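A-type ATP synthase subunit F (Archaeoglobus fulgidus, PDB 2I4R) probably serves as a subunit of the membrane-bound A-type ATP synthase, which makes ATP from ADP using a proton gradient. Local coordinates at residues Asp31-Thr36 / Leu49-Val54; Glu39-Ala44 / Gln61-Lys66. One frame throughout, in Å; residues are numbered along the deposited sequence.

Contact 1 (Asp31-Thr36 / Leu49-Val54)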
loop_
_atom_site.group_PDB
_atom_site.type_symbol
_atom_site.label_atom_id
_atom_site.label_comp_id
_atom_site.label_asym_id
_atom_site.label_seq_id
_atom_site.Cartn_x
_atom_site.Cartn_y
_atom_site.Cartn_z
ATOM N N ASP B 31 -1.489 2.629 16.361
ATOM C CA ASP B 31 -0.776 3.821 15.918
ATOM C C ASP B 31 -1.531 4.468 14.762
ATOM O O ASP B 31 -0.961 4.763 13.711
ATOM C CB ASP B 31 0.646 3.431 15.502
ATOM C CG ASP B 31 1.619 4.584 15.602
ATOM O OD1 ASP B 31 2.842 4.323 15.621
ATOM O OD2 ASP B 31 1.162 5.747 15.659
ATOM N N ILE B 32 -2.820 4.701 14.972
ATOM C CA ILE B 32 -3.661 5.271 13.930
ATOM C C ILE B 32 -4.015 6.758 14.075
ATOM O O ILE B 32 -4.158 7.269 15.189
ATOM C CB ILE B 32 -4.955 4.386 13.768
ATOM C CG1 ILE B 32 -6.099 5.194 13.141
ATOM C CG2 ILE B 32 -5.332 3.765 15.089
ATOM C CD1 ILE B 32 -6.865 6.073 14.094
ATOM N N TYR B 33 -4.135 7.434 12.930
ATOM C CA TYR B 33 -4.493 8.851 12.863
ATOM C C TYR B 33 -5.883 8.994 12.230
ATOM O O TYR B 33 -6.014 8.816 11.021
ATOM C CB TYR B 33 -3.512 9.613 11.971
ATOM C CG TYR B 33 -2.145 9.894 12.547
ATOM C CD1 TYR B 33 -1.862 11.115 13.175
ATOM C CD2 TYR B 33 -1.114 8.948 12.443
ATOM C CE1 TYR B 33 -0.585 11.383 13.690
ATOM C CE2 TYR B 33 0.167 9.212 12.952
ATOM C CZ TYR B 33 0.420 10.422 13.575
ATOM O OH TYR B 33 1.659 10.647 14.122
ATOM N N GLU B 34 -6.910 9.316 13.020
ATOM C CA GLU B 34 -8.274 9.496 12.488
ATOM C C GLU B 34 -8.300 10.769 11.655
ATOM O O GLU B 34 -7.868 11.824 12.112
ATOM C CB GLU B 34 -9.291 9.627 13.620
ATOM C CG GLU B 34 -9.386 8.411 14.527
ATOM C CD GLU B 34 -10.209 7.293 13.920
ATOM O OE1 GLU B 34 -9.957 6.933 12.749
ATOM O OE2 GLU B 34 -11.107 6.771 14.620
ATOM N N VAL B 35 -8.827 10.679 10.441
ATOM C CA VAL B 35 -8.837 11.836 9.567
ATOM C C VAL B 35 -10.045 11.980 8.645
ATOM O O VAL B 35 -10.604 11.005 8.160
ATOM C CB VAL B 35 -7.545 11.846 8.725
ATOM C CG1 VAL B 35 -7.805 12.415 7.349
ATOM C CG2 VAL B 35 -6.474 12.647 9.451
ATOM N N THR B 36 -10.423 13.226 8.396
ATOM C CA THR B 36 -11.551 13.542 7.540
ATOM C C THR B 36 -11.266 14.830 6.765
ATOM O O THR B 36 -11.103 14.826 5.538
ATOM C CB THR B 36 -12.799 13.735 8.387
ATOM O OG1 THR B 36 -12.439 14.428 9.588
ATOM C CG2 THR B 36 -13.417 12.394 8.740
ATOM N N LEU B 49 5.523 12.518 9.707
ATOM C CA LEU B 49 6.864 12.742 9.171
ATOM C C LEU B 49 7.784 13.339 10.220
ATOM O O LEU B 49 8.996 13.168 10.148
ATOM C CB LEU B 49 6.808 13.655 7.942
ATOM C CG LEU B 49 6.235 12.997 6.682
ATOM C CD1 LEU B 49 5.851 14.043 5.664
ATOM C CD2 LEU B 49 7.248 12.036 6.113
ATOM N N LYS B 50 7.213 14.036 11.197
ATOM C CA LYS B 50 8.026 14.632 12.251
ATOM C C LYS B 50 8.492 13.551 13.216
ATOM O O LYS B 50 9.480 13.729 13.926
ATOM C CB LYS B 50 7.235 15.694 13.026
ATOM C CG LYS B 50 6.972 16.979 12.262
ATOM C CD LYS B 50 6.903 18.177 13.209
ATOM C CE LYS B 50 5.730 18.080 14.193
ATOM N NZ LYS B 50 5.932 18.919 15.425
ATOM N N ARG B 51 7.781 12.428 13.232
ATOM C CA ARG B 51 8.112 11.317 14.119
ATOM C C ARG B 51 9.390 10.593 13.722
ATOM O O ARG B 51 9.808 10.633 12.563
ATOM C CB ARG B 51 6.941 10.335 14.184
ATOM C CG ARG B 51 5.734 10.946 14.839
ATOM C CD ARG B 51 4.567 10.016 14.855
ATOM N NE ARG B 51 4.949 8.684 15.306
ATOM C CZ ARG B 51 4.091 7.685 15.474
ATOM N NH1 ARG B 51 2.800 7.870 15.232
ATOM N NH2 ARG B 51 4.529 6.498 15.868
ATOM N N ASP B 52 9.996 9.920 14.691
ATOM C CA ASP B 52 11.249 9.201 14.471
ATOM C C ASP B 52 11.082 7.697 14.685
ATOM O O ASP B 52 12.021 6.920 14.469
ATOM C CB ASP B 52 12.282 9.702 15.464
ATOM C CG ASP B 52 11.910 9.342 16.882
ATOM O OD1 ASP B 52 10.707 9.487 17.221
ATOM O OD2 ASP B 52 12.803 8.909 17.646
ATOM N N ASP B 53 9.889 7.302 15.121
ATOM C CA ASP B 53 9.576 5.908 15.418
ATOM C C ASP B 53 8.653 5.232 14.417
ATOM O O ASP B 53 8.215 4.106 14.655
ATOM C CB ASP B 53 8.925 5.822 16.797
ATOM C CG ASP B 53 7.800 6.840 16.971
ATOM O OD1 ASP B 53 7.360 7.430 15.960
ATOM O OD2 ASP B 53 7.349 7.053 18.117
ATOM N N VAL B 54 8.338 5.908 13.317
ATOM C CA VAL B 54 7.453 5.322 12.330
ATOM C C VAL B 54 8.257 4.692 11.222
ATOM O O VAL B 54 9.194 5.301 10.717
ATOM C CB VAL B 54 6.538 6.356 11.712
ATOM C CG1 VAL B 54 5.656 5.685 10.677
ATOM C CG2 VAL B 54 5.695 7.001 12.778
#
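Arg51 reaches from the loop just past helix 38-50 to Asp31 and to Tyr33 of edge strand 32-34 of the parallel sheet, forming an Asp31-Arg51-Asp53 salt-bridge network with Tyr33 OH as an additional hydrogen-bond partner. Backbone hydrogen bonds from Asp31 and Tyr33 to Val14 tie this side to the neighbouring strand 11-16, and Asp53 bonds to Met11 of that same strand. Arg51 is the first residue after the helix to leave helical backbone angles, and its CB already points toward the strand. Arg51 CG, anti to the carbonyl carbon, is still 4.1 Å from Tyr33 OH. CD is the next atom to pass the phenol oxygen. The chain then bends at chi3, which turns the guanidinium away from a straight extension and sets its plane nearly level with the Asp31 carboxylate, 20° apart. Arg51 NE donates in the guanidinium plane to Asp53 OD1 at 2.8 Å, a salt bridge within its own loop. Arg51 NH1 carries two bonds: one to Asp31 OD2 at 2.7 Å, almost straight at 175°, and one to Tyr33 OH at 3.2 Å, the phenol oxygen lying close to the guanidinium plane. Arg51 NH2 donates to Asp31 OD1 at 2.8 Å. It adds a weak bond to Asp53 OD1. Asp31 is thus gripped end-on, each oxygen offering its syn lone pair to a different nitrogen. Tyr33 arrives from the direction opposite to Arg51, its ring plane 40° from the guanidinium. Val54 CG2 sits over one guanidinium face, offset toward the rim. With Asp31, Tyr33 and Asp53 all at its edge and in its plane, the guanidinium is fixed in rotation. Two carboxylates, Asp31 OD1 and Asp53 OD1 being 5.5 Å apart, share one positive group, which probably offsets their mutual repulsion and would favour the charged form of all three residues.

Contact 2 (Glu39-Ala44 / Gln61-Lys66)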
loop_
_atom_site.group_PDB
_atom_site.type_symbol
_atom_site.label_atom_id
_atom_site.label_comp_id
_atom_site.label_asym_id
_atom_site.label_seq_id
_atom_site.Cartn_x
_atom_site.Cartn_y
_atom_site.Cartn_z
ATOM N N GLU B 39 -7.569 19.363 5.681
ATOM C CA GLU B 39 -6.524 19.975 6.496
ATOM C C GLU B 39 -5.979 18.974 7.504
ATOM O O GLU B 39 -4.789 18.997 7.830
ATOM C CB GLU B 39 -7.088 21.208 7.224
ATOM C CG GLU B 39 -6.095 21.962 8.121
ATOM C CD GLU B 39 -6.627 23.325 8.574
ATOM O OE1 GLU B 39 -7.787 23.670 8.242
ATOM O OE2 GLU B 39 -5.882 24.055 9.265
ATOM N N GLU B 40 -6.861 18.096 7.982
ATOM C CA GLU B 40 -6.493 17.072 8.954
ATOM C C GLU B 40 -5.631 15.989 8.319
ATOM O O GLU B 40 -4.781 15.398 8.983
ATOM C CB GLU B 40 -7.745 16.438 9.549
ATOM C CG GLU B 40 -8.649 17.424 10.250
ATOM C CD GLU B 40 -9.840 16.760 10.913
ATOM O OE1 GLU B 40 -10.653 16.122 10.202
ATOM O OE2 GLU B 40 -9.962 16.879 12.150
ATOM N N ILE B 41 -5.863 15.732 7.036
ATOM C CA ILE B 41 -5.099 14.733 6.309
ATOM C C ILE B 41 -3.659 15.209 6.233
ATOM O O ILE B 41 -2.723 14.490 6.591
ATOM C CB ILE B 41 -5.612 14.566 4.865
ATOM C CG1 ILE B 41 -7.094 14.189 4.875
ATOM C CG2 ILE B 41 -4.797 13.510 4.146
ATOM C CD1 ILE B 41 -7.678 13.923 3.500
ATOM N N VAL B 42 -3.500 16.441 5.764
ATOM C CA VAL B 42 -2.192 17.051 5.590
ATOM C C VAL B 42 -1.393 17.212 6.880
ATOM O O VAL B 42 -0.179 17.020 6.882
ATOM C CB VAL B 42 -2.331 18.423 4.906
ATOM C CG1 VAL B 42 -0.960 19.014 4.638
ATOM C CG2 VAL B 42 -3.112 18.275 3.610
ATOM N N LYS B 43 -2.058 17.567 7.973
ATOM C CA LYS B 43 -1.338 17.734 9.225
ATOM C C LYS B 43 -0.860 16.376 9.696
ATOM O O LYS B 43 0.290 16.225 10.083
ATOM C CB LYS B 43 -2.223 18.364 10.304
ATOM C CG LYS B 43 -1.433 18.713 11.566
ATOM C CD LYS B 43 -2.303 18.956 12.814
ATOM C CE LYS B 43 -1.412 19.153 14.050
ATOM N NZ LYS B 43 -2.156 19.184 15.332
ATOM N N ALA B 44 -1.752 15.389 9.653
ATOM C CA ALA B 44 -1.431 14.026 10.071
ATOM C C ALA B 44 -0.189 13.542 9.360
ATOM O O ALA B 44 0.705 12.957 9.974
ATOM C CB ALA B 44 -2.586 13.092 9.764
ATOM N N GLN B 61 -4.883 5.928 -1.399
ATOM C CA GLN B 61 -4.105 6.404 -2.531
ATOM C C GLN B 61 -4.602 7.778 -2.938
ATOM O O GLN B 61 -3.919 8.526 -3.634
ATOM C CB GLN B 61 -4.250 5.421 -3.690
ATOM C CG GLN B 61 -3.100 5.431 -4.678
ATOM C CD GLN B 61 -3.068 4.165 -5.528
ATOM O OE1 GLN B 61 -4.017 3.868 -6.265
ATOM N NE2 GLN B 61 -1.977 3.407 -5.423
ATOM N N GLU B 62 -5.799 8.106 -2.476
ATOM C CA GLU B 62 -6.439 9.374 -2.788
ATOM C C GLU B 62 -6.107 10.461 -1.786
ATOM O O GLU B 62 -6.907 11.367 -1.578
ATOM C CB GLU B 62 -7.951 9.181 -2.811
ATOM C CG GLU B 62 -8.458 8.563 -1.528
ATOM C CD GLU B 62 -9.946 8.356 -1.522
ATOM O OE1 GLU B 62 -10.681 9.366 -1.452
ATOM O OE2 GLU B 62 -10.378 7.182 -1.590
ATOM N N TYR B 63 -4.947 10.380 -1.153
ATOM C CA TYR B 63 -4.596 11.402 -0.181
ATOM C C TYR B 63 -3.407 12.257 -0.600
ATOM O O TYR B 63 -3.304 13.418 -0.194
ATOM C CB TYR B 63 -4.344 10.770 1.194
ATOM C CG TYR B 63 -5.604 10.409 1.961
ATOM C CD1 TYR B 63 -5.529 9.907 3.261
ATOM C CD2 TYR B 63 -6.871 10.592 1.401
ATOM C CE1 TYR B 63 -6.684 9.602 3.984
ATOM C CE2 TYR B 63 -8.032 10.289 2.117
ATOM C CZ TYR B 63 -7.931 9.798 3.406
ATOM O OH TYR B 63 -9.076 9.512 4.117
ATOM N N LEU B 64 -2.519 11.698 -1.419
ATOM C CA LEU B 64 -1.353 12.447 -1.886
ATOM C C LEU B 64 -1.764 13.718 -2.625
ATOM O O LEU B 64 -1.195 14.786 -2.400
ATOM C CB LEU B 64 -0.486 11.602 -2.822
ATOM C CG LEU B 64 0.244 10.377 -2.283
ATOM C CD1 LEU B 64 -0.739 9.224 -2.173
ATOM C CD2 LEU B 64 1.399 10.011 -3.222
ATOM N N LYS B 65 -2.749 13.595 -3.513
ATOM C CA LYS B 65 -3.236 14.725 -4.290
ATOM C C LYS B 65 -3.543 15.905 -3.386
ATOM O O LYS B 65 -3.363 17.052 -3.772
ATOM C CB LYS B 65 -4.484 14.329 -5.061
ATOM N N LYS B 66 -3.988 15.614 -2.173
ATOM C CA LYS B 66 -4.342 16.652 -1.213
ATOM C C LYS B 66 -3.148 17.279 -0.493
ATOM O O LYS B 66 -3.285 18.285 0.202
ATOM C CB LYS B 66 -5.320 16.068 -0.190
ATOM C CG LYS B 66 -6.551 15.442 -0.825
ATOM C CD LYS B 66 -7.589 15.093 0.214
ATOM C CE LYS B 66 -8.935 14.836 -0.435
ATOM N NZ LYS B 66 -10.006 14.686 0.591
#
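In the parallel alpha/beta fold, helix 38-50 packs here against the loop that joins strand 54-60 to helix 69-77, through Ile41 and Val42 on the helix and Tyr63 and Lys66 on the loop. Ile41 supplies two branches. Its CD1 lies over one face of the Tyr63 ring, 4.0 Å from the centroid and 15° off the normal, a CH-pi contact. CG2, placed anti to the backbone N by a chi1 of -57°, meets the CB end of the same ring, 3.8 Å from Tyr63 CD1. The two side chains cross at about a right angle, and a leucine in place of Tyr63 would probably leave Ile41 CD1 without its aromatic face and open a gap beside the helix. Lys66 runs extended past Ile41, its CD 3.5 Å from Ile41 CD1, and carries its NZ to a salt bridge with Asp38 near the start of the helix. The aliphatic part of the lysine thus packs on the isoleucine while its charge is met by Asp38. The next residue after Ile41 completes the contact from the other end of Lys66: Val42 CG2 rests 3.4 Å from the backbone Lys66 O.

Overall arrangement
Contacts 1 and 2 have centres about 12 Å apart and share helix 38-50: contact 2 uses its first half, contact 1 uses Arg51 in the loop just past its end. Along the chain their segments alternate, 31-36, 39-44, 49-54, 61-66, so the two contacts cross along the chain. Strand 32-34 is one edge of a four-stranded parallel sheet in the order 32-34, 11-16, 54-60, 82-86, and the helix makes the crossover from it to strand 54-60. The contacts also touch directly, Tyr33 CD1 lying 4.0 Å from Ala44 CB. One helix is thereby joined to the sheet edge by a polar network just beyond its end and to a loop by mainly apolar packing near its start.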